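Local coordinates for pollen receptor-like kinase 3 (Arabidopsis thaliana, PDB 5WLS), which is a leucine-rich-repeat receptor-like kinase of pollen whose extracellular domain resembles the SERK co-receptors and probably takes part in signal perception at the cell surface, at residues Arg72-Leu77 with Ser93-Asn98; Glu141-Gln146 with Lys165-Ser170. One frame throughout, in Å; residues are numbered along the deposited sequence.

Contact 1 (Arg72-Leu77 with Ser93-Asn98); sequences RLDNNL and SLLLSN. With NAG (2-acetamido-2-deoxy-beta-D-glucopyranose), chain C.
Leu73 and Asn75 donate their backbone N-H groups to Leu95 and Ser97 across two neighbouring turns of a leucine-rich-repeat solenoid, each segment running from the concave-face strand into the loop that follows. Both bonds are 2.8 Å long, Leu73 N to Leu95 O and Asn75 N to Ser97 O, and nearly straight at hydrogen. Farther along, Asn76 N reaches Asn98 O only weakly, at 3.4 Å.

The polar side chains centre on Asp74. Its CG stands anti to the carbonyl carbon (chi1 -65°), which brings OD1 within 2.8 Å of Ser97 N; the donor arrives on the anti side of the carboxylate, tilted out of its plane. OD2 takes Arg72 NE in an intrasegment salt bridge from above that plane, while Leu95 CD2 lies over one face of the same guanidinium. With an alanine in place of Asp74, Ser97 N would probably lose its acceptor and the Arg72 guanidinium its charge partner, leaving that long side chain freer to turn. Ser97 OG hydrogen-bonds onward to Asp122 OD1, in the next turn.

On the buried side Leu73 and Leu96, at equivalent consensus leucine positions of successive repeats, pack side by side with CD1 of Leu73 3.8 Å from CD2 of Leu96.

The glycan adds a further link. N-acetylglucosamine is joined through C1 to Asn98 ND2, so the sugar belongs to the 93-98 segment, yet its acetamido O7 accepts an almost straight hydrogen bond (170°) from Asn75 ND2 at 2.9 Å.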
loop_
_atom_site.group_PDB
_atom_site.type_symbol
_atom_site.label_atom_id
_atom_site.label_comp_id
_atom_site.label_asym_id
_atom_site.label_seq_id
_atom_site.Cartn_x
_atom_site.Cartn_y
_atom_site.Cartn_z
ATOM N N ARG A 72 6.569 4.792 2.475
ATOM C CA ARG A 72 5.624 5.821 2.044
ATOM C C ARG A 72 6.242 6.554 0.856
ATOM O O ARG A 72 7.157 7.367 1.019
ATOM C CB ARG A 72 5.276 6.773 3.183
ATOM C CG ARG A 72 4.634 8.081 2.739
ATOM C CD ARG A 72 4.222 8.934 3.928
ATOM N NE ARG A 72 3.030 9.729 3.646
ATOM C CZ ARG A 72 2.336 10.391 4.567
ATOM N NH1 ARG A 72 2.717 10.351 5.835
ATOM N NH2 ARG A 72 1.268 11.095 4.221
ATOM N N LEU A 73 5.741 6.254 -0.337
ATOM C CA LEU A 73 6.255 6.787 -1.593
ATOM C C LEU A 73 5.179 7.582 -2.317
ATOM O O LEU A 73 5.028 7.487 -3.537
ATOM C CB LEU A 73 6.778 5.661 -2.478
ATOM C CG LEU A 73 7.839 4.766 -1.836
ATOM C CD1 LEU A 73 8.085 3.530 -2.660
ATOM C CD2 LEU A 73 9.121 5.544 -1.686
ATOM N N ASP A 74 4.424 8.381 -1.563
ATOM C CA ASP A 74 3.255 9.057 -2.114
ATOM C C ASP A 74 3.621 10.070 -3.193
ATOM O O ASP A 74 4.699 10.667 -3.187
ATOM C CB ASP A 74 2.488 9.771 -0.998
ATOM C CG ASP A 74 1.888 8.806 0.009
ATOM O OD1 ASP A 74 1.604 7.650 -0.370
ATOM O OD2 ASP A 74 1.694 9.200 1.184
ATOM N N ASN A 75 2.711 10.224 -4.148
ATOM C CA ASN A 75 2.764 11.250 -5.191
ATOM C C ASN A 75 4.112 11.263 -5.927
ATOM O O ASN A 75 4.904 12.205 -5.842
ATOM C CB ASN A 75 2.409 12.642 -4.629
ATOM C CG ASN A 75 1.083 12.650 -3.910
ATOM O OD1 ASN A 75 0.037 12.494 -4.535
ATOM N ND2 ASN A 75 1.111 12.861 -2.599
ATOM N N ASN A 76 4.357 10.182 -6.659
ATOM C CA ASN A 76 5.486 10.119 -7.578
ATOM C C ASN A 76 4.938 9.608 -8.904
ATOM O O ASN A 76 3.746 9.742 -9.211
ATOM C CB ASN A 76 6.602 9.230 -7.012
ATOM C CG ASN A 76 7.396 9.911 -5.917
ATOM O OD1 ASN A 76 8.233 10.773 -6.185
ATOM N ND2 ASN A 76 7.152 9.510 -4.674
ATOM N N LEU A 77 5.811 9.017 -9.710
ATOM C CA LEU A 77 5.442 8.551 -11.039
ATOM C C LEU A 77 5.795 7.083 -11.219
ATOM O O LEU A 77 6.119 6.648 -12.327
ATOM C CB LEU A 77 6.116 9.399 -12.115
ATOM C CG LEU A 77 5.935 10.910 -11.991
ATOM C CD1 LEU A 77 6.792 11.639 -13.014
ATOM C CD2 LEU A 77 4.470 11.270 -12.170
ATOM N N SER A 93 3.281 -0.721 7.168
ATOM C CA SER A 93 2.629 0.408 6.515
ATOM C C SER A 93 3.139 0.521 5.087
ATOM O O SER A 93 4.334 0.745 4.865
ATOM C CB SER A 93 2.891 1.703 7.285
ATOM O OG SER A 93 2.491 2.836 6.539
ATOM N N LEU A 94 2.230 0.369 4.127
ATOM C CA LEU A 94 2.537 0.443 2.699
ATOM C C LEU A 94 1.698 1.566 2.094
ATOM O O LEU A 94 0.515 1.376 1.790
ATOM C CB LEU A 94 2.264 -0.891 2.007
ATOM C CG LEU A 94 2.540 -0.926 0.505
ATOM C CD1 LEU A 94 3.984 -0.549 0.219
ATOM C CD2 LEU A 94 2.238 -2.310 -0.046
ATOM N N LEU A 95 2.312 2.734 1.929
ATOM C CA LEU A 95 1.639 3.932 1.449
ATOM C C LEU A 95 2.208 4.289 0.083
ATOM O O LEU A 95 3.350 4.750 -0.026
ATOM C CB LEU A 95 1.809 5.083 2.435
ATOM C CG LEU A 95 0.716 5.242 3.497
ATOM C CD1 LEU A 95 0.507 3.963 4.294
ATOM C CD2 LEU A 95 1.051 6.400 4.419
ATOM N N LEU A 96 1.400 4.094 -0.955
ATOM C CA LEU A 96 1.793 4.372 -2.330
ATOM C C LEU A 96 0.770 5.274 -3.032
ATOM O O LEU A 96 0.522 5.095 -4.207
ATOM C CB LEU A 96 1.990 3.062 -3.112
ATOM C CG LEU A 96 3.020 2.072 -2.553
ATOM C CD1 LEU A 96 2.976 0.766 -3.321
ATOM C CD2 LEU A 96 4.418 2.681 -2.596
ATOM N N SER A 97 0.151 6.214 -2.312
ATOM C CA SER A 97 -0.861 7.122 -2.849
ATOM C C SER A 97 -0.409 7.871 -4.095
ATOM O O SER A 97 0.775 8.184 -4.281
ATOM C CB SER A 97 -1.249 8.127 -1.778
ATOM O OG SER A 97 -2.115 7.572 -0.800
ATOM N N ASN A 98 -1.362 8.029 -5.003
ATOM C CA ASN A 98 -1.200 8.768 -6.258
ATOM C C ASN A 98 0.127 8.374 -6.969
ATOM O O ASN A 98 1.092 9.147 -7.057
ATOM C CB ASN A 98 -1.181 10.293 -6.036
ATOM C CG ASN A 98 -2.042 10.786 -4.980
ATOM O OD1 ASN A 98 -1.737 10.500 -3.874
ATOM N ND2 ASN A 98 -2.950 11.655 -5.290
HETATM C C1 NAG C . -3.942 12.321 -4.493
HETATM C C2 NAG C . -3.605 12.989 -3.171
HETATM C C3 NAG C . -4.737 13.907 -2.730
HETATM C C4 NAG C . -5.013 14.992 -3.761
HETATM C C5 NAG C . -5.182 14.325 -5.157
HETATM C C6 NAG C . -5.105 15.331 -6.297
HETATM C C7 NAG C . -2.326 12.134 -1.264
HETATM C C8 NAG C . -2.175 11.092 -0.259
HETATM N N2 NAG C . -3.347 12.005 -2.120
HETATM O O3 NAG C . -4.438 14.439 -1.433
HETATM O O4 NAG C . -6.280 15.583 -3.461
HETATM O O5 NAG C . -4.221 13.295 -5.462
HETATM O O6 NAG C . -4.147 16.365 -6.072
HETATM O O7 NAG C . -1.535 13.098 -1.340
#

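Contact 2 (Glu141-Gln146 with Lys165-Ser170); sequences EELHMQ and KSLDLS
Glu141 O receives two backbone donors from the facing segment, Lys165 N at 2.9 Å and Ser166 N at 3.3 Å, the former lying in the carbonyl plane on a lone pair. The Glu141 carboxylate also contributes a long ion pair to Lys165. Glu142 completes that charge network more closely: its OE1 is 3.4 Å from Lys165 NZ, a salt bridge whose hydrogen bond is weak. The lysine gets there because its chain, running alongside Glu142, bends at the last torsion and turns NZ toward the Glu142 carboxylate, with that of Glu141 more distant.

Leu143 bonds the 165-170 segment through both its N, to Ser166 O, and its O, which accepts from Asp168 N. These bonds, with strand axes 4.8 Å apart and 11° from parallel, mark the two as adjacent parallel strands of the sheet lining the concave face of the leucine-rich-repeat solenoid. The side chain of Leu143 turns to the face opposite Glu142 and Ser166, where it is buried, and lies beside Leu167, CD2 to CD1 3.6 Å.

His144 returns to the face of Glu142 and Ser166. Its NE2 and Ser166 OG are 2.6 Å apart, the hydroxyl lying in the ring plane at the edge, and either atom could be the donor. Phe120 of the preceding strand meets the same ring.

Met145 N bonds to Asp168 O at 2.8 Å, and its CB packs on Leu169 CD2, the two side chains pointing the same way. Last comes Gln146, whose amide, swung round by a bend at chi2 (-91°), stacks across the Asp168 carboxylate with the planes 13° apart; CD of Gln146 is 3.1 Å from OD2 of Asp168.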
loop_
_atom_site.group_PDB
_atom_site.type_symbol
_atom_site.label_atom_id
_atom_site.label_comp_id
_atom_site.label_asym_id
_atom_site.label_seq_id
_atom_site.Cartn_x
_atom_site.Cartn_y
_atom_site.Cartn_z
ATOM N N GLU A 141 -5.933 -2.515 9.472
ATOM C CA GLU A 141 -6.762 -1.478 10.068
ATOM C C GLU A 141 -7.239 -0.437 9.067
ATOM O O GLU A 141 -8.390 0.004 9.148
ATOM C CB GLU A 141 -5.999 -0.797 11.208
ATOM C CG GLU A 141 -5.248 -1.799 12.077
ATOM C CD GLU A 141 -4.471 -1.155 13.203
ATOM O OE1 GLU A 141 -3.948 -1.901 14.058
ATOM O OE2 GLU A 141 -4.408 0.091 13.256
ATOM N N GLU A 142 -6.397 -0.054 8.109
ATOM C CA GLU A 142 -6.733 0.990 7.147
ATOM C C GLU A 142 -6.413 0.491 5.745
ATOM O O GLU A 142 -5.251 0.203 5.434
ATOM C CB GLU A 142 -5.961 2.272 7.457
ATOM C CG GLU A 142 -6.328 2.863 8.806
ATOM C CD GLU A 142 -5.267 3.799 9.336
ATOM O OE1 GLU A 142 -4.684 3.492 10.397
ATOM O OE2 GLU A 142 -5.014 4.839 8.690
ATOM N N LEU A 143 -7.438 0.412 4.894
ATOM C CA LEU A 143 -7.273 -0.035 3.514
ATOM C C LEU A 143 -7.928 0.985 2.599
ATOM O O LEU A 143 -9.156 1.111 2.580
ATOM C CB LEU A 143 -7.867 -1.427 3.304
ATOM C CG LEU A 143 -7.845 -1.911 1.853
ATOM C CD1 LEU A 143 -6.412 -2.036 1.347
ATOM C CD2 LEU A 143 -8.579 -3.238 1.696
ATOM N N HIS A 144 -7.110 1.713 1.844
ATOM C CA HIS A 144 -7.601 2.734 0.930
ATOM C C HIS A 144 -7.188 2.360 -0.484
ATOM O O HIS A 144 -5.993 2.314 -0.796
ATOM C CB HIS A 144 -7.072 4.119 1.317
ATOM C CG HIS A 144 -7.603 4.621 2.626
ATOM N ND1 HIS A 144 -7.187 5.807 3.194
ATOM C CD2 HIS A 144 -8.516 4.097 3.478
ATOM C CE1 HIS A 144 -7.821 5.991 4.338
ATOM N NE2 HIS A 144 -8.633 4.968 4.534
ATOM N N MET A 145 -8.182 2.099 -1.336
ATOM C CA MET A 145 -7.959 1.621 -2.695
ATOM C C MET A 145 -8.750 2.441 -3.705
ATOM O O MET A 145 -8.907 2.014 -4.853
ATOM C CB MET A 145 -8.337 0.143 -2.831
ATOM C CG MET A 145 -7.594 -0.804 -1.906
ATOM S SD MET A 145 -8.069 -2.518 -2.196
ATOM C CE MET A 145 -6.704 -3.070 -3.214
ATOM N N GLN A 146 -9.267 3.594 -3.294
ATOM C CA GLN A 146 -10.153 4.363 -4.155
ATOM C C GLN A 146 -9.422 4.870 -5.392
ATOM O O GLN A 146 -8.205 5.062 -5.388
ATOM C CB GLN A 146 -10.753 5.545 -3.390
ATOM C CG GLN A 146 -9.778 6.671 -3.096
ATOM C CD GLN A 146 -9.088 6.509 -1.761
ATOM O OE1 GLN A 146 -8.991 5.403 -1.230
ATOM N NE2 GLN A 146 -8.595 7.613 -1.212
ATOM N N LYS A 165 -10.760 -0.079 10.770
ATOM C CA LYS A 165 -11.581 1.086 11.067
ATOM C C LYS A 165 -11.820 1.993 9.869
ATOM O O LYS A 165 -12.706 2.851 9.938
ATOM C CB LYS A 165 -10.953 1.915 12.201
ATOM C CG LYS A 165 -9.495 2.297 11.991
ATOM C CD LYS A 165 -9.123 3.473 12.888
ATOM C CE LYS A 165 -7.774 4.073 12.519
ATOM N NZ LYS A 165 -6.649 3.378 13.205
ATOM N N SER A 166 -11.076 1.827 8.777
ATOM C CA SER A 166 -11.234 2.698 7.616
ATOM C C SER A 166 -11.008 1.889 6.348
ATOM O O SER A 166 -9.916 1.349 6.137
ATOM C CB SER A 166 -10.268 3.883 7.677
ATOM O OG SER A 166 -10.275 4.600 6.455
ATOM N N LEU A 167 -12.041 1.821 5.512
ATOM C CA LEU A 167 -12.005 1.119 4.237
ATOM C C LEU A 167 -12.567 2.048 3.175
ATOM O O LEU A 167 -13.707 2.515 3.296
ATOM C CB LEU A 167 -12.819 -0.176 4.296
ATOM C CG LEU A 167 -12.964 -0.912 2.964
ATOM C CD1 LEU A 167 -11.620 -1.477 2.536
ATOM C CD2 LEU A 167 -14.028 -1.997 3.028
ATOM N N ASP A 168 -11.780 2.310 2.133
ATOM C CA ASP A 168 -12.195 3.190 1.044
ATOM C C ASP A 168 -11.993 2.452 -0.271
ATOM O O ASP A 168 -10.856 2.245 -0.705
ATOM C CB ASP A 168 -11.411 4.504 1.062
ATOM C CG ASP A 168 -11.937 5.520 0.055
ATOM O OD1 ASP A 168 -12.788 5.164 -0.787
ATOM O OD2 ASP A 168 -11.498 6.688 0.112
ATOM N N LEU A 169 -13.100 2.065 -0.906
ATOM C CA LEU A 169 -13.077 1.411 -2.210
ATOM C C LEU A 169 -13.810 2.237 -3.260
ATOM O O LEU A 169 -14.271 1.691 -4.267
ATOM C CB LEU A 169 -13.676 0.006 -2.118
ATOM C CG LEU A 169 -12.986 -0.946 -1.137
ATOM C CD1 LEU A 169 -13.757 -2.251 -1.010
ATOM C CD2 LEU A 169 -11.550 -1.206 -1.560
ATOM N N SER A 170 -13.933 3.542 -3.035
ATOM C CA SER A 170 -14.729 4.400 -3.901
ATOM C C SER A 170 -14.092 4.534 -5.280
ATOM O O SER A 170 -12.881 4.384 -5.450
ATOM C CB SER A 170 -14.896 5.785 -3.274
ATOM O OG SER A 170 -13.718 6.191 -2.599
#

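Overall arrangement
From the N terminus, the chain enters contact 1 at 72-77, and its return at 93-98 closes a loop with 15 residues between the segments. It then passes through strand 118-120 before 141-146 and 165-170 close a second loop, with 18 residues between. The loops follow one another in series; neither encloses nor crosses the other. Both contacts belong to the same eight-stranded sheet, where strand 118-120 separates 93-95 from 142-144. Their centres are 15 Å apart and their nearest atoms about 6 Å, without touching. Phe120 bridges this interval, meeting Leu95 and Ser97 of contact 1 and Glu142 and His144 of contact 2.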